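Local coordinates for glycine cleavage system H protein 1 (Mycobacterium marinum, PDB 3TZU), which probably carries, on a covalently attached lipoyl group, the methylamine group of glycine from the P protein to the T protein of the glycine cleavage system, at residues 38-43 and 111-116; 51-56 and 69-74; 61-66 and 87-92. All blocks are in the same frame, centred on the assembly; numbering follows the deposited sequence.

Contact 1: residues 38-43 and 111-116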
ATOM      1  N   VAL A  38      -6.270 -14.122 -11.219  1.00 26.23           N
ATOM      2  CA  VAL A  38      -5.913 -12.768 -10.863  1.00 24.12           C
ATOM      3  C   VAL A  38      -5.459 -12.814  -9.416  1.00 23.41           C
ATOM      4  O   VAL A  38      -5.992 -13.637  -8.650  1.00 24.49           O
ATOM      5  CB  VAL A  38      -7.120 -11.814 -10.909  1.00 23.35           C
ATOM      6  CG1 VAL A  38      -6.740 -10.437 -10.317  1.00 21.96           C
ATOM      7  CG2 VAL A  38      -7.684 -11.706 -12.309  1.00 24.00           C
ATOM      8  N   GLY A  39      -4.501 -11.951  -9.056  1.00 21.80           N
ATOM      9  CA  GLY A  39      -4.034 -11.816  -7.677  1.00 21.17           C
ATOM     10  C   GLY A  39      -3.389 -10.467  -7.399  1.00 19.75           C
ATOM     11  O   GLY A  39      -3.423  -9.556  -8.239  1.00 19.13           O
ATOM     12  N   ILE A  40      -2.791 -10.330  -6.215  1.00 19.50           N
ATOM     13  CA  ILE A  40      -2.090  -9.080  -5.850  1.00 18.39           C
ATOM     14  C   ILE A  40      -0.577  -9.291  -5.945  1.00 19.11           C
ATOM     15  O   ILE A  40      -0.092 -10.403  -5.855  1.00 20.28           O
ATOM     16  CB  ILE A  40      -2.502  -8.533  -4.490  1.00 17.81           C
ATOM     17  CG1 ILE A  40      -2.099  -9.462  -3.335  1.00 18.63           C
ATOM     18  CG2 ILE A  40      -4.009  -8.260  -4.437  1.00 17.28           C
ATOM     19  CD1 ILE A  40      -2.192  -8.790  -1.971  1.00 18.24           C
ATOM     20  N   THR A  41       0.162  -8.222  -6.167  1.00 18.68           N
ATOM     21  CA  THR A  41       1.606  -8.320  -6.331  1.00 19.55           C
ATOM     22  C   THR A  41       2.334  -8.368  -4.983  1.00 20.39           C
ATOM     23  O   THR A  41       1.739  -8.185  -3.904  1.00 20.09           O
ATOM     24  CB  THR A  41       2.141  -7.128  -7.128  1.00 19.28           C
ATOM     25  OG1 THR A  41       1.980  -5.942  -6.333  1.00 18.57           O
ATOM     26  CG2 THR A  41       1.371  -6.992  -8.507  1.00 18.65           C
ATOM     27  N   SER A  42       3.627  -8.663  -5.059  1.00 21.49           N
ATOM     28  CA  SER A  42       4.474  -8.678  -3.912  1.00 22.39           C
ATOM     29  C   SER A  42       4.585  -7.281  -3.345  1.00 21.84           C
ATOM     30  O   SER A  42       4.756  -7.121  -2.154  1.00 22.61           O
ATOM     31  CB  SER A  42       5.869  -9.195  -4.283  1.00 24.02           C
ATOM     32  OG  SER A  42       6.299  -8.604  -5.498  1.00 24.06           O
ATOM     33  N   VAL A  43       4.502  -6.276  -4.196  1.00 21.20           N
ATOM     34  CA  VAL A  43       4.562  -4.904  -3.759  1.00 20.87           C
ATOM     35  C   VAL A  43       3.312  -4.599  -2.967  1.00 19.93           C
ATOM     36  O   VAL A  43       3.370  -3.904  -1.977  1.00 19.70           O
ATOM     37  CB  VAL A  43       4.683  -3.940  -4.961  1.00 20.85           C
ATOM     38  CG1 VAL A  43       4.607  -2.479  -4.486  1.00 20.51           C
ATOM     39  CG2 VAL A  43       5.981  -4.218  -5.737  1.00 21.80           C
ATOM     40  N   GLY A 111      -1.428 -18.019  -3.337  1.00 33.31           N
ATOM     41  CA  GLY A 111      -2.195 -16.850  -2.939  1.00 30.90           C
ATOM     42  C   GLY A 111      -3.035 -16.160  -4.013  1.00 29.44           C
ATOM     43  O   GLY A 111      -3.560 -15.077  -3.777  1.00 27.98           O
ATOM     44  N   TRP A 112      -3.181 -16.769  -5.185  1.00 30.12           N
ATOM     45  CA  TRP A 112      -4.126 -16.270  -6.194  1.00 29.22           C
ATOM     46  C   TRP A 112      -5.511 -16.120  -5.574  1.00 28.84           C
ATOM     47  O   TRP A 112      -5.871 -16.842  -4.625  1.00 29.80           O
ATOM     48  CB  TRP A 112      -4.163 -17.216  -7.394  1.00 30.97           C
ATOM     49  CG  TRP A 112      -4.781 -18.552  -7.087  1.00 33.37           C
ATOM     50  CD1 TRP A 112      -4.180 -19.656  -6.488  1.00 35.44           C
ATOM     51  CD2 TRP A 112      -6.162 -18.963  -7.322  1.00 34.51           C
ATOM     52  NE1 TRP A 112      -5.061 -20.681  -6.350  1.00 37.30           N
ATOM     53  CE2 TRP A 112      -6.269 -20.336  -6.828  1.00 37.10           C
ATOM     54  CE3 TRP A 112      -7.281 -18.355  -7.869  1.00 33.83           C
ATOM     55  CZ2 TRP A 112      -7.457 -21.057  -6.907  1.00 38.99           C
ATOM     56  CZ3 TRP A 112      -8.474 -19.089  -7.947  1.00 35.51           C
ATOM     57  CH2 TRP A 112      -8.559 -20.404  -7.478  1.00 38.18           C
ATOM     58  N   LEU A 113      -6.294 -15.176  -6.082  1.00 27.07           N
ATOM     59  CA  LEU A 113      -7.523 -14.764  -5.388  1.00 26.33           C
ATOM     60  C   LEU A 113      -8.771 -15.263  -6.076  1.00 27.40           C
ATOM     61  O   LEU A 113      -9.729 -15.634  -5.408  1.00 28.81           O
ATOM     62  CB  LEU A 113      -7.575 -13.236  -5.274  1.00 24.08           C
ATOM     63  CG  LEU A 113      -6.512 -12.565  -4.374  1.00 22.99           C
ATOM     64  CD1 LEU A 113      -6.724 -11.045  -4.281  1.00 21.11           C
ATOM     65  CD2 LEU A 113      -6.477 -13.198  -2.988  1.00 23.31           C
ATOM     66  N   TYR A 114      -8.778 -15.241  -7.407  1.00 27.68           N
ATOM     67  CA  TYR A 114      -9.922 -15.713  -8.200  1.00 28.86           C
ATOM     68  C   TYR A 114      -9.522 -15.978  -9.643  1.00 29.59           C
ATOM     69  O   TYR A 114      -8.414 -15.676 -10.053  1.00 28.93           O
ATOM     70  CB  TYR A 114     -11.132 -14.732  -8.122  1.00 28.02           C
ATOM     71  CG  TYR A 114     -10.956 -13.366  -8.761  1.00 26.05           C
ATOM     72  CD1 TYR A 114     -11.106 -13.190 -10.120  1.00 26.50           C
ATOM     73  CD2 TYR A 114     -10.678 -12.241  -7.985  1.00 24.48           C
ATOM     74  CE1 TYR A 114     -10.957 -11.935 -10.712  1.00 25.32           C
ATOM     75  CE2 TYR A 114     -10.515 -10.979  -8.565  1.00 23.30           C
ATOM     76  CZ  TYR A 114     -10.655 -10.840  -9.937  1.00 23.68           C
ATOM     77  OH  TYR A 114     -10.509  -9.609 -10.535  1.00 22.99           O
ATOM     78  N   SER A 115     -10.419 -16.593 -10.407  1.00 31.28           N
ATOM     79  CA  SER A 115     -10.213 -16.741 -11.844  1.00 31.81           C
ATOM     80  C   SER A 115     -11.412 -16.157 -12.552  1.00 31.87           C
ATOM     81  O   SER A 115     -12.555 -16.285 -12.076  1.00 32.63           O
ATOM     82  CB  SER A 115     -10.019 -18.199 -12.246  1.00 34.21           C
ATOM     83  OG  SER A 115     -11.255 -18.868 -12.351  1.00 36.33           O
ATOM     84  N   VAL A 116     -11.138 -15.504 -13.675  1.00 31.24           N
ATOM     85  CA  VAL A 116     -12.154 -14.826 -14.470  1.00 31.55           C
ATOM     86  C   VAL A 116     -12.084 -15.352 -15.908  1.00 33.52           C
ATOM     87  O   VAL A 116     -11.006 -15.734 -16.367  1.00 33.42           O
ATOM     88  CB  VAL A 116     -11.971 -13.275 -14.412  1.00 29.10           C
ATOM     89  CG1 VAL A 116     -10.543 -12.861 -14.799  1.00 27.73           C
ATOM     90  CG2 VAL A 116     -12.989 -12.561 -15.283  1.00 29.43           C
TER
HETATM   91  O   HOH W   1      -2.370 -12.851  -4.775  1.00 15.93           O
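Val38 lies over one face of the Tyr114 ring, its CB 4.0 Å from the ring centroid and 21° off the ring normal, a CH-pi contact displaced toward the CE1-CZ rim. With CG1 anti to the backbone N (chi1 171°), the two methyls sit on either side of CZ, CG2 within 3.6 Å of Tyr114 CE1 and CG1 nearer the CE2 side, both close to the hydroxyl. CG2 also meets Val116 CG1 at 4.0 Å. Farther along, Leu113 CD1 touches Ile40 CG2 at 3.9 Å.

The backbone sets this register. Val38 N donates to Tyr114 O at 2.9 Å, while Val38 O takes Leu113 N at 3.0 Å and, weakly, Tyr114 N. Two residues thus face one, a classic beta bulge where strand 114-118 pairs antiparallel with strand 36-40 in the five-stranded sheet of the H-protein fold. Beyond the bulge the strands part, and a water takes over, accepting from Ile40 N at 2.9 Å and donating to Gly111 O at 2.7 Å.

Farther out, Ile103 of helix 101-105 packs on both Ile40 and Leu113, and Asn93 ND2 bonds Trp112 O. Thr41 caps helix 42-48, its OG1 bonded to Ala44 N and to Tyr130 OH.

Contact 2: residues 51-56 and 69-74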
ATOM      1  N   LEU A  51      -1.951  -9.556   6.308  1.00 28.34           N
ATOM      2  CA  LEU A  51      -3.325  -9.669   5.844  1.00 27.25           C
ATOM      3  C   LEU A  51      -4.260 -10.378   6.866  1.00 27.52           C
ATOM      4  O   LEU A  51      -3.915 -11.433   7.401  1.00 28.22           O
ATOM      5  CB  LEU A  51      -3.337 -10.414   4.528  1.00 27.68           C
ATOM      6  CG  LEU A  51      -2.600  -9.701   3.381  1.00 27.54           C
ATOM      7  CD1 LEU A  51      -2.839 -10.397   2.044  1.00 27.55           C
ATOM      8  CD2 LEU A  51      -3.025  -8.243   3.239  1.00 26.87           C
ATOM      9  N   VAL A  52      -5.432  -9.785   7.130  1.00 25.85           N
ATOM     10  CA  VAL A  52      -6.372 -10.360   8.086  1.00 26.65           C
ATOM     11  C   VAL A  52      -7.749 -10.705   7.511  1.00 26.34           C
ATOM     12  O   VAL A  52      -8.431 -11.568   8.048  1.00 28.07           O
ATOM     13  CB  VAL A  52      -6.481  -9.516   9.371  1.00 26.68           C
ATOM     14  CG1 VAL A  52      -5.161  -9.602  10.122  1.00 27.32           C
ATOM     15  CG2 VAL A  52      -6.836  -8.064   9.059  1.00 25.07           C
ATOM     16  N   PHE A  53      -8.143 -10.075   6.407  1.00 24.86           N
ATOM     17  CA  PHE A  53      -9.472 -10.322   5.826  1.00 24.44           C
ATOM     18  C   PHE A  53      -9.431 -10.087   4.328  1.00 23.77           C
ATOM     19  O   PHE A  53      -8.727  -9.192   3.851  1.00 22.32           O
ATOM     20  CB  PHE A  53     -10.515  -9.414   6.493  1.00 23.91           C
ATOM     21  CG  PHE A  53     -11.905  -9.518   5.909  1.00 23.64           C
ATOM     22  CD1 PHE A  53     -12.670 -10.666   6.083  1.00 24.92           C
ATOM     23  CD2 PHE A  53     -12.466  -8.444   5.248  1.00 22.53           C
ATOM     24  CE1 PHE A  53     -13.947 -10.758   5.555  1.00 25.29           C
ATOM     25  CE2 PHE A  53     -13.750  -8.530   4.717  1.00 23.06           C
ATOM     26  CZ  PHE A  53     -14.495  -9.681   4.875  1.00 24.25           C
ATOM     27  N   VAL A  54     -10.166 -10.929   3.600  1.00 24.90           N
ATOM     28  CA  VAL A  54     -10.228 -10.885   2.152  1.00 25.16           C
ATOM     29  C   VAL A  54     -11.678 -11.133   1.754  1.00 27.15           C
ATOM     30  O   VAL A  54     -12.332 -12.039   2.309  1.00 29.12           O
ATOM     31  CB  VAL A  54      -9.310 -11.938   1.492  1.00 25.48           C
ATOM     32  CG1 VAL A  54      -9.488 -11.912  -0.014  1.00 25.06           C
ATOM     33  CG2 VAL A  54      -7.841 -11.708   1.862  1.00 24.72           C
ATOM     34  N   GLN A  55     -12.173 -10.301   0.829  1.00 27.67           N
ATOM     35  CA  GLN A  55     -13.551 -10.346   0.326  1.00 29.38           C
ATOM     36  C   GLN A  55     -13.487 -10.431  -1.174  1.00 28.45           C
ATOM     37  O   GLN A  55     -12.910  -9.582  -1.831  1.00 26.08           O
ATOM     38  CB  GLN A  55     -14.314  -9.083   0.783  1.00 30.94           C
ATOM     39  CG  GLN A  55     -15.708  -8.872   0.211  1.00 33.01           C
ATOM     40  CD  GLN A  55     -16.657  -8.248   1.234  1.00 35.71           C
ATOM     41  OE1 GLN A  55     -17.618  -8.904   1.668  1.00 38.11           O
ATOM     42  NE2 GLN A  55     -16.366  -7.007   1.673  1.00 35.61           N
ATOM     43  N   LEU A  56     -14.075 -11.486  -1.716  1.00 30.12           N
ATOM     44  CA  LEU A  56     -13.982 -11.762  -3.143  1.00 30.59           C
ATOM     45  C   LEU A  56     -15.338 -11.667  -3.765  1.00 31.57           C
ATOM     46  O   LEU A  56     -16.342 -11.746  -3.080  1.00 33.57           O
ATOM     47  CB  LEU A  56     -13.393 -13.153  -3.388  1.00 31.66           C
ATOM     48  CG  LEU A  56     -12.009 -13.299  -2.742  1.00 31.16           C
ATOM     49  CD1 LEU A  56     -11.548 -14.744  -2.828  1.00 33.01           C
ATOM     50  CD2 LEU A  56     -10.990 -12.369  -3.385  1.00 28.86           C
ATOM     51  N   CYS A  69     -14.107  -4.795  -7.172  1.00 37.30           N
ATOM     52  CA  CYS A  69     -14.854  -6.049  -7.102  1.00 38.46           C
ATOM     53  C   CYS A  69     -14.557  -6.833  -5.843  1.00 36.04           C
ATOM     54  O   CYS A  69     -14.909  -7.998  -5.765  1.00 41.58           O
ATOM     55  CB  CYS A  69     -14.621  -6.939  -8.363  1.00 41.02           C
ATOM     56  SG  CYS A  69     -12.992  -7.752  -8.550  1.00 43.51           S
ATOM     57  N   GLY A  70     -13.955  -6.208  -4.846  1.00 32.69           N
ATOM     58  CA  GLY A  70     -13.706  -6.859  -3.553  1.00 29.62           C
ATOM     59  C   GLY A  70     -12.699  -6.079  -2.735  1.00 26.75           C
ATOM     60  O   GLY A  70     -12.482  -4.892  -2.999  1.00 24.54           O
ATOM     61  N   GLU A  71     -12.097  -6.735  -1.733  1.00 25.25           N
ATOM     62  CA  GLU A  71     -11.068  -6.100  -0.897  1.00 23.83           C
ATOM     63  C   GLU A  71     -10.052  -7.048  -0.239  1.00 22.11           C
ATOM     64  O   GLU A  71     -10.326  -8.216   0.011  1.00 22.29           O
ATOM     65  CB  GLU A  71     -11.696  -5.162   0.174  1.00 24.85           C
ATOM     66  CG  GLU A  71     -12.502  -5.824   1.252  1.00 26.36           C
ATOM     67  CD  GLU A  71     -12.858  -4.901   2.430  1.00 27.56           C
ATOM     68  OE1 GLU A  71     -13.641  -3.935   2.188  1.00 28.67           O
ATOM     69  OE2 GLU A  71     -12.401  -5.168   3.607  1.00 26.36           O
ATOM     70  N   VAL A  72      -8.860  -6.510  -0.002  1.00 20.10           N
ATOM     71  CA  VAL A  72      -7.871  -7.119   0.858  1.00 19.68           C
ATOM     72  C   VAL A  72      -7.627  -6.183   2.005  1.00 18.96           C
ATOM     73  O   VAL A  72      -7.597  -4.977   1.836  1.00 18.60           O
ATOM     74  CB  VAL A  72      -6.567  -7.437   0.103  1.00 19.40           C
ATOM     75  CG1 VAL A  72      -6.840  -8.550  -0.915  1.00 20.11           C
ATOM     76  CG2 VAL A  72      -6.039  -6.189  -0.601  1.00 18.51           C
ATOM     77  N   GLU A  73      -7.419  -6.732   3.184  1.00 19.22           N
ATOM     78  CA  GLU A  73      -7.335  -5.914   4.363  1.00 19.05           C
ATOM     79  C   GLU A  73      -6.313  -6.424   5.366  1.00 19.77           C
ATOM     80  O   GLU A  73      -6.258  -7.600   5.622  1.00 20.72           O
ATOM     81  CB  GLU A  73      -8.716  -5.799   4.995  1.00 19.24           C
ATOM     82  CG  GLU A  73      -8.741  -5.107   6.336  1.00 19.66           C
ATOM     83  CD  GLU A  73     -10.153  -4.974   6.898  1.00 20.35           C
ATOM     84  OE1 GLU A  73     -11.078  -5.569   6.314  1.00 20.18           O
ATOM     85  OE2 GLU A  73     -10.313  -4.276   7.935  1.00 21.04           O
ATOM     86  N   SER A  74      -5.519  -5.503   5.921  1.00 19.88           N
ATOM     87  CA  SER A  74      -4.532  -5.790   6.944  1.00 21.05           C
ATOM     88  C   SER A  74      -5.001  -5.151   8.202  1.00 21.86           C
ATOM     89  O   SER A  74      -6.035  -4.496   8.205  1.00 21.44           O
ATOM     90  CB  SER A  74      -3.148  -5.216   6.581  1.00 20.90           C
ATOM     91  OG  SER A  74      -3.171  -3.795   6.431  1.00 20.14           O
TER
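Phe53 N and Val52 N both donate to Glu73 O, so one carbonyl is gripped twice. The Val52 bond is short and nearly straight (2.8 Å, 169°) and lies in the carbonyl plane; that from Phe53 N is longer, 3.2 Å, with its donor tilted out of the plane. This is where the register slips by one residue, a beta bulge between Leu51 and Phe53. The return bond from Glu73 N to Phe53 O is weak. Farther along, Gln55 and Glu71 form a regular hydrogen-bonded pair, Gln55 N to Glu71 O at 2.9 Å and Glu71 N to Gln55 O at 3.0 Å.

Phe53, Gln55, Glu71 and Glu73 share one face of the sheet. In Glu71, CG set between the backbone N and the carbonyl carbon (chi1 67°) swings the carboxylate toward strand 51-55. Its OE2 meets the Phe53 ring at the edge, 3.7 Å from CD2, with ring and carboxylate planes 75° apart, and the slightly positive ring edge probably suits this oxygen. Glu73 OE1 approaches the same CD2 obliquely at 3.4 Å. The two acids come close, OE2 of Glu71 lying 3.0 Å from OE1 of Glu73 without a hydrogen bond, and that nearness may raise the pKa of one of them. Alongside, Glu71 CG rests against Gln55 CB at 3.8 Å.

Apolar groups take the other face. Val54 and Val72 meet loosely through CG2 and CG1, and Ile103 of helix 101-105 packs on Val54 and Leu51.

At the bulge end, beside Leu51, Ser74 OG bonds Leu48 O and the backbone N of Lys76, the predicted lipoylation site. The segments form two strands of a three-stranded antiparallel sheet, whose hairpin between strands 68-74 and 77-82 carries Lys76, which would present the lipoyl group at the turn, as in lipoyl domains.

Contact 3: residues 61-66 and 87-92; sequences ETVSAG and GQIVEV. With ACT (acetate ion), chain E.
Val63 and Ile89 meet at about a right angle, the CG1 methyl of Val63 lying 4.0 Å from the CD1 methyl of Ile89. Two successive bends in the isoleucine (chi1 -55°, chi2 -64°) fold CD1 back to where the valine can touch it, while Ile89 CG1 lies alongside Glu61 O. The pair faces inward: Ala83 packs on Val63, and Pro57 and Tyr114 on Ile89.

Thr62 and Gln88 occupy the other face, as a non-hydrogen-bonded antiparallel pair. They barely meet through their side chains; instead, each leans over a backbone oxygen of the facing segment, Thr62 CG2 at 3.6 Å from Gly87 O and Gln88 CG at 3.7 Å from Glu61 O.

Between these two layers runs a short ladder. Ile89 N points almost straight at Glu61 O (2.8 Å, 171°). Val63 and Gly87 exchange two bonds: Val63 N to Gly87 O is 2.8 Å long but bent at the hydrogen, whereas the return bond from Gly87 N, 2.9 Å, reaches Val63 O from above the carbonyl plane. The chain turns a corner at Gly87.

Past the ladder, Ser64 OG makes a weak bond to an acetate, probably from the crystallisation liquor, which Ser86 OG also binds. Three backbone hydrogen bonds, with a single apolar side-chain contact on the buried side, make this a pairing led by the backbone.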
ATOM      1  N   GLU A  61     -20.510 -14.113 -10.842  1.00 43.20           N
ATOM      2  CA  GLU A  61     -20.752 -12.682 -10.955  1.00 41.80           C
ATOM      3  C   GLU A  61     -20.030 -12.175 -12.190  1.00 40.24           C
ATOM      4  O   GLU A  61     -19.032 -12.752 -12.604  1.00 39.56           O
ATOM      5  CB  GLU A  61     -20.273 -11.982  -9.675  1.00 40.73           C
ATOM      6  CG  GLU A  61     -20.237 -10.451  -9.722  1.00 40.33           C
ATOM      7  CD  GLU A  61     -20.010  -9.800  -8.353  1.00 38.85           C
ATOM      8  OE1 GLU A  61     -20.899  -9.862  -7.492  1.00 40.18           O
ATOM      9  OE2 GLU A  61     -18.943  -9.202  -8.141  1.00 37.85           O
ATOM     10  N   THR A  62     -20.560 -11.130 -12.809  1.00 39.80           N
ATOM     11  CA  THR A  62     -19.852 -10.439 -13.866  1.00 38.97           C
ATOM     12  C   THR A  62     -19.147  -9.207 -13.286  1.00 36.86           C
ATOM     13  O   THR A  62     -19.791  -8.351 -12.672  1.00 36.06           O
ATOM     14  CB  THR A  62     -20.797 -10.029 -15.002  1.00 40.92           C
ATOM     15  OG1 THR A  62     -21.318 -11.210 -15.624  1.00 43.68           O
ATOM     16  CG2 THR A  62     -20.052  -9.224 -16.056  1.00 40.06           C
ATOM     17  N   VAL A  63     -17.823  -9.139 -13.449  1.00 35.05           N
ATOM     18  CA  VAL A  63     -17.068  -7.934 -13.080  1.00 33.07           C
ATOM     19  C   VAL A  63     -16.682  -7.172 -14.339  1.00 33.34           C
ATOM     20  O   VAL A  63     -16.762  -7.719 -15.460  1.00 34.19           O
ATOM     21  CB  VAL A  63     -15.823  -8.241 -12.211  1.00 31.24           C
ATOM     22  CG1 VAL A  63     -16.230  -9.100 -11.011  1.00 31.64           C
ATOM     23  CG2 VAL A  63     -14.704  -8.896 -13.008  1.00 30.79           C
ATOM     24  N   SER A  64     -16.293  -5.911 -14.134  1.00 32.36           N
ATOM     25  CA  SER A  64     -15.829  -5.006 -15.189  1.00 32.78           C
ATOM     26  C   SER A  64     -14.421  -4.457 -14.906  1.00 30.93           C
ATOM     27  O   SER A  64     -14.135  -4.046 -13.794  1.00 29.42           O
ATOM     28  CB  SER A  64     -16.768  -3.828 -15.323  1.00 33.77           C
ATOM     29  OG  SER A  64     -18.031  -4.277 -15.753  1.00 37.21           O
ATOM     30  N   ALA A  65     -13.561  -4.452 -15.933  1.00 30.99           N
ATOM     31  CA  ALA A  65     -12.225  -3.876 -15.827  1.00 30.32           C
ATOM     32  C   ALA A  65     -12.324  -2.463 -15.232  1.00 30.23           C
ATOM     33  O   ALA A  65     -13.131  -1.655 -15.673  1.00 30.95           O
ATOM     34  CB  ALA A  65     -11.535  -3.830 -17.198  1.00 30.58           C
ATOM     35  N   GLY A  66     -11.508  -2.192 -14.218  1.00 29.71           N
ATOM     36  CA  GLY A  66     -11.449  -0.869 -13.573  1.00 29.81           C
ATOM     37  C   GLY A  66     -12.479  -0.669 -12.460  1.00 29.88           C
ATOM     38  O   GLY A  66     -12.501   0.364 -11.835  1.00 28.48           O
ATOM     39  N   GLY A  87     -15.441  -9.616 -17.220  1.00 34.82           N
ATOM     40  CA  GLY A  87     -15.817 -11.018 -17.460  1.00 36.44           C
ATOM     41  C   GLY A  87     -16.589 -11.698 -16.342  1.00 36.56           C
ATOM     42  O   GLY A  87     -17.014 -11.049 -15.390  1.00 35.92           O
ATOM     43  N   GLN A  88     -16.762 -13.014 -16.461  1.00 37.38           N
ATOM     44  CA  GLN A  88     -17.469 -13.784 -15.457  1.00 37.86           C
ATOM     45  C   GLN A  88     -16.482 -14.436 -14.491  1.00 36.22           C
ATOM     46  O   GLN A  88     -15.474 -15.000 -14.907  1.00 35.83           O
ATOM     47  CB  GLN A  88     -18.343 -14.847 -16.127  1.00 40.94           C
ATOM     48  CG  GLN A  88     -19.596 -15.173 -15.364  1.00 42.59           C
ATOM     49  CD  GLN A  88     -20.511 -16.142 -16.105  1.00 46.25           C
ATOM     50  OE1 GLN A  88     -20.677 -16.070 -17.325  1.00 47.93           O
ATOM     51  NE2 GLN A  88     -21.125 -17.039 -15.363  1.00 47.83           N
ATOM     52  N   ILE A  89     -16.773 -14.364 -13.198  1.00 35.05           N
ATOM     53  CA  ILE A  89     -15.969 -15.101 -12.222  1.00 34.35           C
ATOM     54  C   ILE A  89     -16.288 -16.612 -12.268  1.00 36.99           C
ATOM     55  O   ILE A  89     -17.418 -16.998 -12.100  1.00 38.34           O
ATOM     56  CB  ILE A  89     -16.203 -14.614 -10.793  1.00 32.68           C
ATOM     57  CG1 ILE A  89     -15.950 -13.099 -10.680  1.00 30.52           C
ATOM     58  CG2 ILE A  89     -15.330 -15.404  -9.836  1.00 32.24           C
ATOM     59  CD1 ILE A  89     -14.527 -12.672 -10.943  1.00 28.53           C
ATOM     60  N   VAL A  90     -15.246 -17.424 -12.406  1.00 37.75           N
ATOM     61  CA  VAL A  90     -15.320 -18.877 -12.546  1.00 40.80           C
ATOM     62  C   VAL A  90     -14.890 -19.633 -11.279  1.00 41.47           C
ATOM     63  O   VAL A  90     -15.485 -20.652 -10.947  1.00 43.58           O
ATOM     64  CB  VAL A  90     -14.435 -19.335 -13.716  1.00 41.39           C
ATOM     65  CG1 VAL A  90     -14.461 -20.858 -13.860  1.00 44.64           C
ATOM     66  CG2 VAL A  90     -14.925 -18.682 -14.990  1.00 41.60           C
ATOM     67  N   GLU A  91     -13.855 -19.146 -10.590  1.00 39.70           N
ATOM     68  CA  GLU A  91     -13.415 -19.742  -9.314  1.00 40.43           C
ATOM     69  C   GLU A  91     -12.946 -18.645  -8.341  1.00 37.22           C
ATOM     70  O   GLU A  91     -12.550 -17.584  -8.783  1.00 34.94           O
ATOM     71  CB  GLU A  91     -12.277 -20.765  -9.560  1.00 42.51           C
ATOM     72  CG  GLU A  91     -12.070 -21.780  -8.417  1.00 44.75           C
ATOM     73  CD  GLU A  91     -10.930 -22.797  -8.656  1.00 46.80           C
ATOM     74  OE1 GLU A  91     -10.260 -22.750  -9.737  1.00 46.55           O
ATOM     75  OE2 GLU A  91     -10.717 -23.653  -7.738  1.00 48.57           O
ATOM     76  N   VAL A  92     -13.036 -18.909  -7.036  1.00 37.35           N
ATOM     77  CA  VAL A  92     -12.470 -18.057  -5.982  1.00 35.80           C
ATOM     78  C   VAL A  92     -11.582 -18.938  -5.119  1.00 36.74           C
ATOM     79  O   VAL A  92     -11.911 -20.108  -4.899  1.00 38.74           O
ATOM     80  CB  VAL A  92     -13.547 -17.384  -5.082  1.00 35.51           C
ATOM     81  CG1 VAL A  92     -14.327 -16.339  -5.873  1.00 34.68           C
ATOM     82  CG2 VAL A  92     -14.494 -18.424  -4.465  1.00 37.86           C
TER
HETATM   83  C   ACT E 134     -17.533  -3.797 -19.316  1.00 46.36           C
HETATM   84  O   ACT E 134     -17.994  -4.930 -19.052  1.00 45.67           O
HETATM   85  OXT ACT E 134     -16.313  -3.638 -19.388  1.00 49.73           O
HETATM   86  CH3 ACT E 134     -18.418  -2.616 -19.564  1.00 44.18           C

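In the fold
The centre of contact 1 is about 3 Å from the centre of the chain, those of contacts 2 and 3 about 11 and 12 Å. Contact 1 closes the longest loop, and the other two are nested inside it with their segments alternating: 51-56, 61-66, 69-74, 87-92. Contacts 1 and 3, centres 13 Å apart, share a sheet, where Ser115 probably bonds Val90 and Glu91 across strands 114-118 and 88-92. Contact 2 (centre 11 Å from contact 1's, 16 Å from contact 3's) belongs to the three-stranded sheet and packs on contact 1 through Leu56 and Val72 against Leu113. Cys69 against Val63 joins contacts 2 and 3. The lysine-bearing hairpin is thereby built onto the core at contact 1.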